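Local coordinates for citrinin polyketide synthase (Monascus purpureus, PDB 5MPT), which builds the keto-aldehyde precursor of the mycotoxin citrinin from malonyl-CoA units, the domain described here being its C-methyltransferase, at residues H139-L144 against D324-L329. Sequence-based numbering, arbitrary orientation.
Sequences HKLTSL and DFIFGL
Within the C-methyltransferase domain, helix 136-146, from the largely helical part that precedes the Rossmann-like methyltransferase core in the chain, packs against helix 321-327, which follows core strand 309-316; Leu141 and Thr142 meet Ile326 and Phe325 in a buried helix-helix contact. The backbones are closest at Thr142 and Ile326, whose CA atoms lie 6.3 Å apart. Ile326 contributes the largest share of the buried surface. Its CG1 branch stands beside the backbone N and anti to the carbonyl carbon (chi1 -60°), and the extended chain drives CD1 between Leu141 and Thr142. Ile326 CD1 lies 3.6 Å from both Thr142 N and Thr142 OG1, the two side chains crossing nearly at right angles. On the Leu141 side, Ile326 CD1 rests 3.8 Å from Leu141 CG, while Ile326 CG2 touches Leu141 CD2 at 4.1 Å. Phe325 reaches the same helix with its ring edge: CE2 comes to 3.8 Å from Thr142 O, which sits near the ring plane. The Phe325 ring also stacks with Phe149 and packs on Cys52 and Ile56 of helix 40-62. Beyond the interface, Leu141 leans on Ile172 of helix 167-178, the helix that carries the catalytic Tyr177, whose side chain is about 7 Å from that of Leu141. Thr142 OG1 hydrogen-bonds to Glu138 O one turn earlier, which occupies its donor and is consistent with its tolerating the Ile326 methyl. The contact is thus mainly van der Waals, apolar between Leu141 and Ile326, with a probably mildly favourable electrostatic term where the slightly positive ring hydrogens of Phe325 face Thr142 O.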
ATOM      1  N   HIS A 139      13.324  -1.543  -4.978  1.00 22.53           N
ATOM      2  CA  HIS A 139      14.224  -2.471  -5.663  1.00 22.55           C
ATOM      3  C   HIS A 139      15.203  -3.106  -4.689  1.00 23.50           C
ATOM      4  O   HIS A 139      15.489  -4.310  -4.783  1.00 26.23           O
ATOM      5  CB  HIS A 139      14.912  -1.705  -6.789  1.00 24.31           C
ATOM      6  CG  HIS A 139      13.935  -1.190  -7.783  1.00 22.95           C
ATOM      7  ND1 HIS A 139      14.118  -0.018  -8.492  1.00 22.50           N
ATOM      8  CD2 HIS A 139      12.715  -1.657  -8.134  1.00 22.91           C
ATOM      9  CE1 HIS A 139      13.072   0.179  -9.272  1.00 22.74           C
ATOM     10  NE2 HIS A 139      12.196  -0.786  -9.059  1.00 23.72           N
ATOM     11  N   LYS A 140      15.709  -2.321  -3.738  1.00 22.45           N
ATOM     12  CA  LYS A 140      16.517  -2.891  -2.673  1.00 23.33           C
ATOM     13  C   LYS A 140      15.697  -3.880  -1.853  1.00 24.73           C
ATOM     14  O   LYS A 140      16.199  -4.958  -1.494  1.00 27.30           O
ATOM     15  CB  LYS A 140      17.066  -1.789  -1.771  1.00 25.53           C
ATOM     16  CG  LYS A 140      18.000  -0.794  -2.428  1.00 28.59           C
ATOM     17  CD  LYS A 140      18.510   0.197  -1.379  1.00 32.63           C
ATOM     18  CE  LYS A 140      19.405   1.270  -1.958  1.00 41.72           C
ATOM     19  NZ  LYS A 140      19.506   2.429  -1.004  1.00 49.70           N
ATOM     20  N   LEU A 141      14.445  -3.531  -1.531  1.00 25.18           N
ATOM     21  CA  LEU A 141      13.600  -4.460  -0.795  1.00 23.06           C
ATOM     22  C   LEU A 141      13.361  -5.727  -1.601  1.00 23.46           C
ATOM     23  O   LEU A 141      13.298  -6.828  -1.040  1.00 25.51           O
ATOM     24  CB  LEU A 141      12.273  -3.805  -0.431  1.00 23.07           C
ATOM     25  CG  LEU A 141      11.432  -4.462   0.673  1.00 24.71           C
ATOM     26  CD1 LEU A 141      12.180  -4.480   1.988  1.00 26.24           C
ATOM     27  CD2 LEU A 141      10.135  -3.712   0.789  1.00 25.02           C
ATOM     28  N   THR A 142      13.204  -5.585  -2.918  1.00 25.50           N
ATOM     29  CA  THR A 142      12.986  -6.747  -3.773  1.00 25.32           C
ATOM     30  C   THR A 142      14.144  -7.746  -3.653  1.00 24.59           C
ATOM     31  O   THR A 142      13.934  -8.970  -3.529  1.00 24.47           O
ATOM     32  CB  THR A 142      12.809  -6.264  -5.214  1.00 25.42           C
ATOM     33  OG1 THR A 142      11.554  -5.576  -5.330  1.00 24.63           O
ATOM     34  CG2 THR A 142      12.852  -7.432  -6.211  1.00 24.08           C
ATOM     35  N   SER A 143      15.372  -7.245  -3.591  1.00 24.30           N
ATOM     36  CA  SER A 143      16.484  -8.175  -3.457  1.00 26.31           C
ATOM     37  C   SER A 143      16.702  -8.651  -2.022  1.00 25.92           C
ATOM     38  O   SER A 143      17.201  -9.775  -1.820  1.00 25.63           O
ATOM     39  CB  SER A 143      17.754  -7.542  -4.022  1.00 28.14           C
ATOM     40  OG  SER A 143      17.730  -7.644  -5.430  1.00 29.85           O
ATOM     41  N   LEU A 144      16.316  -7.844  -1.026  1.00 27.72           N
ATOM     42  CA  LEU A 144      16.478  -8.226   0.377  1.00 28.36           C
ATOM     43  C   LEU A 144      15.729  -9.517   0.683  1.00 26.56           C
ATOM     44  O   LEU A 144      16.298 -10.475   1.243  1.00 26.66           O
ATOM     45  CB  LEU A 144      15.999  -7.083   1.284  1.00 30.07           C
ATOM     46  CG  LEU A 144      16.164  -7.248   2.805  1.00 34.50           C
ATOM     47  CD1 LEU A 144      15.993  -5.909   3.520  1.00 34.42           C
ATOM     48  CD2 LEU A 144      15.155  -8.200   3.396  1.00 38.83           C
ATOM     49  N   ASP A 324       3.561  -7.862  -4.722  1.00 22.56           N
ATOM     50  CA  ASP A 324       3.201  -9.246  -4.419  1.00 23.00           C
ATOM     51  C   ASP A 324       4.418 -10.078  -4.041  1.00 21.02           C
ATOM     52  O   ASP A 324       4.362 -10.901  -3.126  1.00 23.97           O
ATOM     53  CB  ASP A 324       2.492  -9.882  -5.606  1.00 26.43           C
ATOM     54  CG  ASP A 324       1.037  -9.512  -5.655  1.00 30.37           C
ATOM     55  OD1 ASP A 324       0.403  -9.630  -4.593  1.00 31.67           O
ATOM     56  OD2 ASP A 324       0.539  -9.121  -6.732  1.00 30.94           O
ATOM     57  N   PHE A 325       5.517  -9.915  -4.763  1.00 21.69           N
ATOM     58  CA  PHE A 325       6.681 -10.776  -4.568  1.00 22.75           C
ATOM     59  C   PHE A 325       7.228 -10.654  -3.155  1.00 24.58           C
ATOM     60  O   PHE A 325       7.668 -11.645  -2.558  1.00 26.07           O
ATOM     61  CB  PHE A 325       7.748 -10.398  -5.582  1.00 21.53           C
ATOM     62  CG  PHE A 325       9.014 -11.201  -5.478  1.00 23.49           C
ATOM     63  CD1 PHE A 325       9.005 -12.577  -5.644  1.00 25.63           C
ATOM     64  CD2 PHE A 325      10.231 -10.584  -5.212  1.00 24.09           C
ATOM     65  CE1 PHE A 325      10.176 -13.299  -5.561  1.00 25.96           C
ATOM     66  CE2 PHE A 325      11.406 -11.312  -5.138  1.00 24.60           C
ATOM     67  CZ  PHE A 325      11.361 -12.676  -5.274  1.00 25.06           C
ATOM     68  N   ILE A 326       7.206  -9.444  -2.603  1.00 24.94           N
ATOM     69  CA  ILE A 326       7.723  -9.191  -1.263  1.00 25.54           C
ATOM     70  C   ILE A 326       6.661  -9.429  -0.216  1.00 26.46           C
ATOM     71  O   ILE A 326       6.864 -10.188   0.728  1.00 25.73           O
ATOM     72  CB  ILE A 326       8.223  -7.752  -1.127  1.00 22.76           C
ATOM     73  CG1 ILE A 326       9.333  -7.504  -2.141  1.00 23.38           C
ATOM     74  CG2 ILE A 326       8.678  -7.471   0.313  1.00 23.29           C
ATOM     75  CD1 ILE A 326       9.734  -6.059  -2.300  1.00 25.11           C
ATOM     76  N   PHE A 327       5.564  -8.687  -0.316  1.00 27.25           N
ATOM     77  CA  PHE A 327       4.565  -8.741   0.733  1.00 24.77           C
ATOM     78  C   PHE A 327       3.823 -10.055   0.746  1.00 25.01           C
ATOM     79  O   PHE A 327       3.313 -10.454   1.802  1.00 24.57           O
ATOM     80  CB  PHE A 327       3.603  -7.567   0.580  1.00 23.08           C
ATOM     81  CG  PHE A 327       4.217  -6.251   0.954  1.00 26.71           C
ATOM     82  CD1 PHE A 327       4.894  -5.491   0.025  1.00 26.35           C
ATOM     83  CD2 PHE A 327       4.081  -5.758   2.243  1.00 31.05           C
ATOM     84  CE1 PHE A 327       5.477  -4.278   0.374  1.00 28.87           C
ATOM     85  CE2 PHE A 327       4.635  -4.527   2.594  1.00 32.86           C
ATOM     86  CZ  PHE A 327       5.330  -3.796   1.670  1.00 31.25           C
ATOM     87  N   GLY A 328       3.810 -10.777  -0.374  1.00 26.14           N
ATOM     88  CA  GLY A 328       3.151 -12.052  -0.382  1.00 26.14           C
ATOM     89  C   GLY A 328       3.793 -13.063   0.539  1.00 27.52           C
ATOM     90  O   GLY A 328       3.157 -14.072   0.860  1.00 29.30           O
ATOM     91  N   LEU A 329       5.010 -12.791   1.014  1.00 25.66           N
ATOM     92  CA  LEU A 329       5.681 -13.633   1.992  1.00 25.33           C
ATOM     93  C   LEU A 329       5.142 -13.449   3.403  1.00 26.47           C
ATOM     94  O   LEU A 329       5.536 -14.223   4.293  1.00 30.18           O
ATOM     95  CB  LEU A 329       7.174 -13.326   2.046  1.00 25.18           C
ATOM     96  CG  LEU A 329       8.055 -13.685   0.857  1.00 29.54           C
ATOM     97  CD1 LEU A 329       9.416 -13.088   1.066  1.00 28.20           C
ATOM     98  CD2 LEU A 329       8.140 -15.197   0.745  1.00 34.44           C
TER